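Local coordinates for protein tropomodulin (Caenorhabditis elegans, PDB 1PGV) that probably caps the pointed end of actin filaments through the whole tropomodulin, of which this chain is the C-terminal domain, so maintaining filament length and dynamics, at residues K70-D84 and S97-T111. Residues are numbered along the deposited sequence; the frame is centred on the assembly and turned at random. Where two conformers were deposited one is given.
Sequences KHIEKFSLANTAISD and SPSLRVLNVESNFLT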
ATOM      1  N   LYS A  70       3.559 -13.825   7.153  1.00 24.08           N
ATOM      2  CA  LYS A  70       2.153 -13.699   7.500  1.00 25.88           C
ATOM      3  C   LYS A  70       2.059 -12.853   8.762  1.00 24.81           C
ATOM      4  O   LYS A  70       1.026 -12.815   9.425  1.00 25.96           O
ATOM      5  CB  LYS A  70       1.523 -15.076   7.733  1.00 28.91           C
ATOM      6  CG  LYS A  70       2.226 -15.936   8.768  1.00 32.13           C
ATOM      7  CD  LYS A  70       1.509 -17.273   8.924  1.00 36.30           C
ATOM      8  CE  LYS A  70       2.281 -18.223   9.824  1.00 37.86           C
ATOM      9  NZ  LYS A  70       2.484 -17.663  11.190  1.00 41.14           N
ATOM     10  N   HIS A  71       3.146 -12.154   9.070  1.00 24.57           N
ATOM     11  CA  HIS A  71       3.209 -11.322  10.262  1.00 24.37           C
ATOM     12  C   HIS A  71       3.433  -9.836   9.998  1.00 23.28           C
ATOM     13  O   HIS A  71       2.997  -8.994  10.779  1.00 24.09           O
ATOM     14  CB  HIS A  71       4.312 -11.854  11.182  1.00 25.44           C
ATOM     15  CG  HIS A  71       4.122 -13.285  11.576  1.00 25.54           C
ATOM     16  ND1 HIS A  71       3.183 -13.685  12.503  1.00 27.86           N
ATOM     17  CD2 HIS A  71       4.729 -14.416  11.147  1.00 25.64           C
ATOM     18  CE1 HIS A  71       3.219 -14.999  12.627  1.00 26.71           C
ATOM     19  NE2 HIS A  71       4.150 -15.468  11.816  1.00 28.43           N
ATOM     20  N   ILE A  72       4.108  -9.503   8.901  1.00 23.31           N
ATOM     21  CA  ILE A  72       4.375  -8.100   8.606  1.00 21.40           C
ATOM     22  C   ILE A  72       3.098  -7.262   8.648  1.00 21.72           C
ATOM     23  O   ILE A  72       2.086  -7.618   8.044  1.00 20.45           O
ATOM     24  CB  ILE A  72       5.078  -7.939   7.236  1.00 22.37           C
ATOM     25  CG1 ILE A  72       5.383  -6.461   6.985  1.00 22.53           C
ATOM     26  CG2 ILE A  72       4.219  -8.540   6.134  1.00 22.74           C
ATOM     27  CD1 ILE A  72       6.237  -6.207   5.746  1.00 23.06           C
ATOM     28  N   GLU A  73       3.159  -6.150   9.374  1.00 20.30           N
ATOM     29  CA  GLU A  73       2.022  -5.254   9.540  1.00 21.39           C
ATOM     30  C   GLU A  73       2.219  -3.897   8.889  1.00 19.93           C
ATOM     31  O   GLU A  73       1.252  -3.244   8.493  1.00 20.59           O
ATOM     32  CB  GLU A  73       1.732  -5.053  11.032  1.00 22.76           C
ATOM     33  CG  GLU A  73       1.138  -6.274  11.707  1.00 25.44           C
ATOM     34  CD  GLU A  73       1.008  -6.108  13.210  1.00 29.72           C
ATOM     35  OE1 GLU A  73       0.942  -4.955  13.686  1.00 31.26           O
ATOM     36  OE2 GLU A  73       0.959  -7.139  13.910  1.00 31.63           O
ATOM     37  N   LYS A  74       3.469  -3.460   8.795  1.00 20.09           N
ATOM     38  CA  LYS A  74       3.768  -2.169   8.192  1.00 19.84           C
ATOM     39  C   LYS A  74       4.971  -2.270   7.268  1.00 19.77           C
ATOM     40  O   LYS A  74       6.016  -2.800   7.643  1.00 18.91           O
ATOM     41  CB  LYS A  74       4.041  -1.122   9.273  1.00 21.90           C
ATOM     42  CG  LYS A  74       2.885  -0.897  10.230  1.00 26.52           C
ATOM     43  CD  LYS A  74       3.219   0.186  11.248  1.00 31.80           C
ATOM     44  CE  LYS A  74       2.065   0.417  12.213  1.00 35.04           C
ATOM     45  NZ  LYS A  74       2.364   1.522  13.170  1.00 38.37           N
ATOM     46  N   PHE A  75       4.811  -1.765   6.050  1.00 19.26           N
ATOM     47  CA  PHE A  75       5.882  -1.799   5.066  1.00 19.45           C
ATOM     48  C   PHE A  75       5.942  -0.417   4.434  1.00 18.93           C
ATOM     49  O   PHE A  75       5.001   0.013   3.767  1.00 18.49           O
ATOM     50  CB  PHE A  75       5.588  -2.880   4.019  1.00 19.50           C
ATOM     51  CG  PHE A  75       6.734  -3.152   3.079  1.00 21.58           C
ATOM     52  CD1 PHE A  75       8.042  -2.839   3.438  1.00 23.50           C
ATOM     53  CD2 PHE A  75       6.506  -3.759   1.847  1.00 22.98           C
ATOM     54  CE1 PHE A  75       9.108  -3.129   2.584  1.00 24.20           C
ATOM     55  CE2 PHE A  75       7.566  -4.054   0.986  1.00 24.71           C
ATOM     56  CZ  PHE A  75       8.867  -3.738   1.358  1.00 25.52           C
ATOM     57  N   SER A  76       7.040   0.295   4.672  1.00 20.32           N
ATOM     58  CA  SER A  76       7.182   1.644   4.144  1.00 20.58           C
ATOM     59  C   SER A  76       8.425   1.786   3.273  1.00 21.32           C
ATOM     60  O   SER A  76       9.532   1.430   3.686  1.00 19.73           O
ATOM     61  CB  SER A  76       7.240   2.651   5.295  1.00 21.68           C
ATOM     62  OG  SER A  76       7.103   3.979   4.821  0.50 23.68           O
ATOM     63  N   LEU A  77       8.222   2.303   2.064  1.00 21.52           N
ATOM     64  CA  LEU A  77       9.306   2.509   1.107  1.00 23.70           C
ATOM     65  C   LEU A  77       9.192   3.913   0.535  1.00 23.11           C
ATOM     66  O   LEU A  77       9.423   4.127  -0.658  1.00 24.55           O
ATOM     67  CB  LEU A  77       9.216   1.510  -0.050  1.00 24.79           C
ATOM     68  CG  LEU A  77       8.917   0.037   0.212  1.00 26.70           C
ATOM     69  CD1 LEU A  77       7.438  -0.133   0.545  1.00 26.19           C
ATOM     70  CD2 LEU A  77       9.268  -0.775  -1.034  1.00 26.90           C
ATOM     71  N   ALA A  78       8.821   4.866   1.380  1.00 23.05           N
ATOM     72  CA  ALA A  78       8.672   6.245   0.944  1.00 23.48           C
ATOM     73  C   ALA A  78      10.018   6.849   0.568  1.00 23.92           C
ATOM     74  O   ALA A  78      11.035   6.577   1.202  1.00 23.42           O
ATOM     75  CB  ALA A  78       8.024   7.081   2.045  1.00 22.85           C
ATOM     76  N   ASN A  79      10.012   7.665  -0.478  1.00 24.11           N
ATOM     77  CA  ASN A  79      11.221   8.333  -0.931  1.00 26.01           C
ATOM     78  C   ASN A  79      12.425   7.401  -1.060  1.00 26.07           C
ATOM     79  O   ASN A  79      13.467   7.627  -0.444  1.00 27.83           O
ATOM     80  CB  ASN A  79      11.546   9.484   0.021  1.00 26.50           C
ATOM     81  CG  ASN A  79      12.636  10.389  -0.506  1.00 28.45           C
ATOM     82  OD1 ASN A  79      12.601  10.811  -1.665  1.00 28.11           O
ATOM     83  ND2 ASN A  79      13.604  10.710   0.347  1.00 28.14           N
ATOM     84  N   THR A  80      12.272   6.345  -1.854  1.00 24.90           N
ATOM     85  CA  THR A  80      13.353   5.395  -2.092  1.00 24.56           C
ATOM     86  C   THR A  80      13.688   5.403  -3.583  1.00 23.85           C
ATOM     87  O   THR A  80      14.412   4.537  -4.070  1.00 25.15           O
ATOM     88  CB  THR A  80      12.961   3.963  -1.688  1.00 25.09           C
ATOM     89  OG1 THR A  80      11.716   3.616  -2.303  1.00 23.67           O
ATOM     90  CG2 THR A  80      12.829   3.854  -0.171  1.00 24.34           C
ATOM     91  N   ALA A  81      13.139   6.384  -4.291  1.00 24.50           N
ATOM     92  CA  ALA A  81      13.365   6.543  -5.724  1.00 24.09           C
ATOM     93  C   ALA A  81      13.028   5.291  -6.529  1.00 25.30           C
ATOM     94  O   ALA A  81      13.701   4.983  -7.510  1.00 25.59           O
ATOM     95  CB  ALA A  81      14.819   6.954  -5.979  1.00 24.49           C
ATOM     96  N   ILE A  82      11.989   4.565  -6.121  1.00 24.92           N
ATOM     97  CA  ILE A  82      11.602   3.364  -6.851  1.00 23.40           C
ATOM     98  C   ILE A  82      10.615   3.714  -7.960  1.00 22.75           C
ATOM     99  O   ILE A  82       9.903   4.713  -7.876  1.00 21.83           O
ATOM    100  CB  ILE A  82      10.962   2.309  -5.926  1.00 23.97           C
ATOM    101  CG1 ILE A  82       9.799   2.929  -5.146  1.00 22.42           C
ATOM    102  CG2 ILE A  82      12.016   1.743  -4.983  1.00 24.90           C
ATOM    103  CD1 ILE A  82       9.009   1.922  -4.332  1.00 24.02           C
ATOM    104  N   SER A  83      10.599   2.895  -9.005  1.00 22.87           N
ATOM    105  CA  SER A  83       9.701   3.105 -10.138  1.00 24.12           C
ATOM    106  C   SER A  83       8.839   1.862 -10.317  1.00 23.04           C
ATOM    107  O   SER A  83       8.951   0.910  -9.551  1.00 23.32           O
ATOM    108  CB  SER A  83      10.507   3.367 -11.415  1.00 26.16           C
ATOM    109  OG  SER A  83      11.167   2.190 -11.839  1.00 31.48           O
ATOM    110  N   ASP A  84       7.980   1.866 -11.331  1.00 22.18           N
ATOM    111  CA  ASP A  84       7.104   0.727 -11.569  1.00 23.92           C
ATOM    112  C   ASP A  84       7.811  -0.623 -11.616  1.00 25.49           C
ATOM    113  O   ASP A  84       7.283  -1.617 -11.123  1.00 25.48           O
ATOM    114  CB  ASP A  84       6.317   0.924 -12.865  1.00 22.43           C
ATOM    115  CG  ASP A  84       5.170   1.896 -12.710  1.00 22.68           C
ATOM    116  OD1 ASP A  84       5.115   2.603 -11.677  1.00 23.18           O
ATOM    117  OD2 ASP A  84       4.321   1.954 -13.625  1.00 20.61           O
ATOM    118  N   SER A  97      -0.860 -11.085   1.307  1.00 18.96           N
ATOM    119  CA  SER A  97      -0.800 -10.808   2.745  1.00 19.54           C
ATOM    120  C   SER A  97      -2.098 -10.664   3.532  1.00 19.97           C
ATOM    121  O   SER A  97      -2.995  -9.919   3.148  1.00 21.16           O
ATOM    122  CB  SER A  97       0.049  -9.560   2.995  1.00 18.42           C
ATOM    123  OG  SER A  97       0.142  -9.287   4.392  1.00 18.26           O
ATOM    124  N   PRO A  98      -2.211 -11.394   4.656  1.00 20.52           N
ATOM    125  CA  PRO A  98      -3.412 -11.311   5.489  1.00 19.99           C
ATOM    126  C   PRO A  98      -3.164 -10.352   6.662  1.00 19.15           C
ATOM    127  O   PRO A  98      -4.093  -9.961   7.374  1.00 19.62           O
ATOM    128  CB  PRO A  98      -3.591 -12.749   5.956  1.00 21.05           C
ATOM    129  CG  PRO A  98      -2.191 -13.169   6.193  1.00 20.43           C
ATOM    130  CD  PRO A  98      -1.462 -12.629   4.957  1.00 21.44           C
ATOM    131  N   SER A  99      -1.906  -9.948   6.831  1.00 18.87           N
ATOM    132  CA  SER A  99      -1.519  -9.084   7.943  1.00 19.22           C
ATOM    133  C   SER A  99      -1.098  -7.649   7.635  1.00 17.56           C
ATOM    134  O   SER A  99      -1.118  -6.797   8.525  1.00 17.35           O
ATOM    135  CB  SER A  99      -0.394  -9.763   8.734  1.00 21.78           C
ATOM    136  OG  SER A  99       0.753  -9.984   7.918  1.00 22.70           O
ATOM    137  N   LEU A 100      -0.707  -7.367   6.394  1.00 16.37           N
ATOM    138  CA  LEU A 100      -0.261  -6.016   6.058  1.00 15.92           C
ATOM    139  C   LEU A 100      -1.348  -4.975   6.299  1.00 15.96           C
ATOM    140  O   LEU A 100      -2.409  -5.006   5.673  1.00 15.98           O
ATOM    141  CB  LEU A 100       0.213  -5.959   4.596  1.00 16.10           C
ATOM    142  CG  LEU A 100       0.939  -4.685   4.166  1.00 16.95           C
ATOM    143  CD1 LEU A 100       2.166  -4.452   5.049  1.00 16.93           C
ATOM    144  CD2 LEU A 100       1.366  -4.824   2.699  1.00 17.12           C
ATOM    145  N   ARG A 101      -1.062  -4.040   7.201  1.00 16.73           N
ATOM    146  CA  ARG A 101      -2.005  -2.995   7.574  1.00 16.86           C
ATOM    147  C   ARG A 101      -1.691  -1.626   6.999  1.00 16.16           C
ATOM    148  O   ARG A 101      -2.592  -0.838   6.721  1.00 16.49           O
ATOM    149  CB  ARG A 101      -2.049  -2.876   9.101  1.00 19.64           C
ATOM    150  CG  ARG A 101      -2.424  -4.159   9.805  1.00 25.48           C
ATOM    151  CD  ARG A 101      -3.904  -4.193  10.083  1.00 32.94           C
ATOM    152  NE  ARG A 101      -4.292  -3.053  10.909  1.00 37.32           N
ATOM    153  CZ  ARG A 101      -5.538  -2.790  11.285  1.00 39.07           C
ATOM    154  NH1 ARG A 101      -6.527  -3.591  10.911  1.00 39.15           N
ATOM    155  NH2 ARG A 101      -5.793  -1.721  12.027  1.00 40.67           N
ATOM    156  N   VAL A 102      -0.407  -1.333   6.844  1.00 16.35           N
ATOM    157  CA  VAL A 102       0.011  -0.040   6.332  1.00 16.07           C
ATOM    158  C   VAL A 102       1.045  -0.220   5.226  1.00 16.14           C
ATOM    159  O   VAL A 102       2.018  -0.948   5.390  1.00 17.12           O
ATOM    160  CB  VAL A 102       0.625   0.822   7.464  1.00 18.31           C
ATOM    161  CG1 VAL A 102       1.152   2.137   6.912  1.00 19.66           C
ATOM    162  CG2 VAL A 102      -0.430   1.084   8.535  1.00 21.23           C
ATOM    163  N   LEU A 103       0.800   0.425   4.090  1.00 16.89           N
ATOM    164  CA  LEU A 103       1.720   0.358   2.962  1.00 15.85           C
ATOM    165  C   LEU A 103       1.979   1.790   2.539  1.00 16.70           C
ATOM    166  O   LEU A 103       1.046   2.524   2.215  1.00 16.79           O
ATOM    167  CB  LEU A 103       1.106  -0.428   1.801  1.00 16.91           C
ATOM    168  CG  LEU A 103       2.007  -0.534   0.565  1.00 18.32           C
ATOM    169  CD1 LEU A 103       3.298  -1.245   0.937  1.00 18.72           C
ATOM    170  CD2 LEU A 103       1.270  -1.287  -0.547  1.00 17.67           C
ATOM    171  N   ASN A 104       3.246   2.190   2.556  1.00 16.52           N
ATOM    172  CA  ASN A 104       3.619   3.550   2.187  1.00 17.61           C
ATOM    173  C   ASN A 104       4.623   3.566   1.035  1.00 17.27           C
ATOM    174  O   ASN A 104       5.754   3.106   1.185  1.00 18.98           O
ATOM    175  CB  ASN A 104       4.221   4.261   3.402  1.00 17.78           C
ATOM    176  CG  ASN A 104       4.574   5.705   3.121  1.00 18.13           C
ATOM    177  OD1 ASN A 104       4.399   6.201   2.001  1.00 19.97           O
ATOM    178  ND2 ASN A 104       5.069   6.398   4.142  1.00 21.77           N
ATOM    179  N   VAL A 105       4.199   4.090  -0.111  1.00 19.12           N
ATOM    180  CA  VAL A 105       5.067   4.181  -1.286  1.00 19.12           C
ATOM    181  C   VAL A 105       5.061   5.603  -1.842  1.00 20.37           C
ATOM    182  O   VAL A 105       5.251   5.814  -3.046  1.00 20.62           O
ATOM    183  CB  VAL A 105       4.610   3.216  -2.410  1.00 19.24           C
ATOM    184  CG1 VAL A 105       4.700   1.781  -1.939  1.00 18.93           C
ATOM    185  CG2 VAL A 105       3.189   3.551  -2.841  1.00 16.94           C
ATOM    186  N   GLU A 106       4.851   6.581  -0.967  1.00 21.14           N
ATOM    187  CA  GLU A 106       4.800   7.973  -1.398  1.00 21.87           C
ATOM    188  C   GLU A 106       6.158   8.532  -1.832  1.00 21.68           C
ATOM    189  O   GLU A 106       7.206   7.958  -1.542  1.00 20.68           O
ATOM    190  CB  GLU A 106       4.228   8.848  -0.277  1.00 24.27           C
ATOM    191  CG  GLU A 106       5.216   9.151   0.841  1.00 27.26           C
ATOM    192  CD  GLU A 106       4.573   9.864   2.024  1.00 30.00           C
ATOM    193  OE1 GLU A 106       3.742  10.768   1.801  1.00 32.97           O
ATOM    194  OE2 GLU A 106       4.912   9.525   3.178  1.00 30.46           O
ATOM    195  N   SER A 107       6.108   9.657  -2.540  1.00 22.05           N
ATOM    196  CA  SER A 107       7.292  10.367  -3.016  1.00 22.57           C
ATOM    197  C   SER A 107       8.280   9.560  -3.847  1.00 22.72           C
ATOM    198  O   SER A 107       9.496   9.670  -3.664  1.00 23.08           O
ATOM    199  CB  SER A 107       8.017  11.000  -1.825  1.00 22.59           C
ATOM    200  OG  SER A 107       7.190  11.968  -1.206  1.00 25.77           O
ATOM    201  N   ASN A 108       7.760   8.750  -4.764  1.00 21.96           N
ATOM    202  CA  ASN A 108       8.616   7.953  -5.634  1.00 20.35           C
ATOM    203  C   ASN A 108       8.317   8.286  -7.094  1.00 20.44           C
ATOM    204  O   ASN A 108       7.891   9.403  -7.396  1.00 20.24           O
ATOM    205  CB  ASN A 108       8.418   6.458  -5.362  1.00 20.29           C
ATOM    206  CG  ASN A 108       9.067   6.021  -4.057  1.00 20.14           C
ATOM    207  OD1 ASN A 108      10.267   6.217  -3.858  1.00 21.38           O
ATOM    208  ND2 ASN A 108       8.278   5.433  -3.161  1.00 18.18           N
ATOM    209  N   PHE A 109       8.546   7.326  -7.985  1.00 20.19           N
ATOM    210  CA  PHE A 109       8.314   7.524  -9.415  1.00 20.98           C
ATOM    211  C   PHE A 109       7.287   6.537  -9.966  1.00 20.31           C
ATOM    212  O   PHE A 109       7.380   6.103 -11.119  1.00 20.34           O
ATOM    213  CB  PHE A 109       9.637   7.371 -10.174  1.00 20.99           C
ATOM    214  CG  PHE A 109      10.675   8.380  -9.780  1.00 21.38           C
ATOM    215  CD1 PHE A 109      10.643   9.670 -10.301  1.00 22.49           C
ATOM    216  CD2 PHE A 109      11.663   8.053  -8.857  1.00 22.50           C
ATOM    217  CE1 PHE A 109      11.580  10.626  -9.906  1.00 22.97           C
ATOM    218  CE2 PHE A 109      12.606   8.999  -8.454  1.00 23.58           C
ATOM    219  CZ  PHE A 109      12.564  10.287  -8.978  1.00 23.61           C
ATOM    220  N   LEU A 110       6.303   6.190  -9.144  1.00 19.48           N
ATOM    221  CA  LEU A 110       5.271   5.249  -9.560  1.00 18.99           C
ATOM    222  C   LEU A 110       4.234   5.923 -10.454  1.00 19.22           C
ATOM    223  O   LEU A 110       3.875   7.078 -10.241  1.00 18.45           O
ATOM    224  CB  LEU A 110       4.588   4.646  -8.329  1.00 19.71           C
ATOM    225  CG  LEU A 110       5.538   3.966  -7.343  1.00 21.37           C
ATOM    226  CD1 LEU A 110       4.725   3.288  -6.245  1.00 18.25           C
ATOM    227  CD2 LEU A 110       6.396   2.937  -8.076  1.00 22.28           C
ATOM    228  N   THR A 111       3.753   5.193 -11.454  1.00 18.52           N
ATOM    229  CA  THR A 111       2.767   5.735 -12.384  1.00 18.72           C
ATOM    230  C   THR A 111       1.341   5.581 -11.875  1.00 19.66           C
ATOM    231  O   THR A 111       1.048   4.682 -11.088  1.00 17.29           O
ATOM    232  CB  THR A 111       2.839   5.034 -13.751  1.00 20.18           C
ATOM    233  OG1 THR A 111       2.410   3.674 -13.610  1.00 20.34           O
ATOM    234  CG2 THR A 111       4.258   5.061 -14.288  1.00 21.38           C
TER
HETATM  235  O   HOH W   1      12.128   9.168  -4.306  1.00 29.95           O
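Asn108 reaches from 97-111 into the turn of 70-84 and shows how one buried amide can serve several backbone groups of a neighbouring turn. Its ND2 donates to Leu77 O (3.0 Å), nearly in the plane of the amide, while Thr80 OG1 donates to the same oxygen from the opposite face of the carbonyl plane. On the other side of the amide, OD1 takes Thr80 N at 2.8 Å on a lone pair and Ile82 N from above its plane. Ile82 closes the packing: its CG1, set between backbone N and carbonyl carbon (chi1 54°), rests 3.4 Å from CG of Asn108. Replacing Asn108 by alanine would probably leave Leu77 O with one donor fewer, Thr80 N and Ile82 N without their shared acceptor, and the turn less firmly fixed.

Before this turn the strands 74-76 and 102-104 run parallel, 3° apart, with Phe75 N bonded to Val102 O and Leu77 N to Asn104 O. On one face of the strands Phe75 and Leu103 lie side by side, and CD1 of Leu77 sits 3.7 Å above the centre of the Phe75 ring; helices 56-66 and 90-96 cover this apolar face. The other face is looser: the side chains of Lys74 and Val102 meet at Lys74 CG and Val102 CB (4.0 Å), and the extended lysine chain leads away to an exposed end. Farther along that side, a water bridges Asn79 OD1 and Ser107 O. Past the turn, Asp84 clasps Thr111 with both carboxylate oxygens, OD2 holding OG1 at 2.6 Å and OD1 the backbone N, so that the first residue of helix 84-87 is tied to the N-cap of helix 112-121. Parallel strands laid side by side in chain order, joined through helices, with an asparagine bonding the turn as Asn108 does, are the hallmark of the leucine-rich-repeat fold.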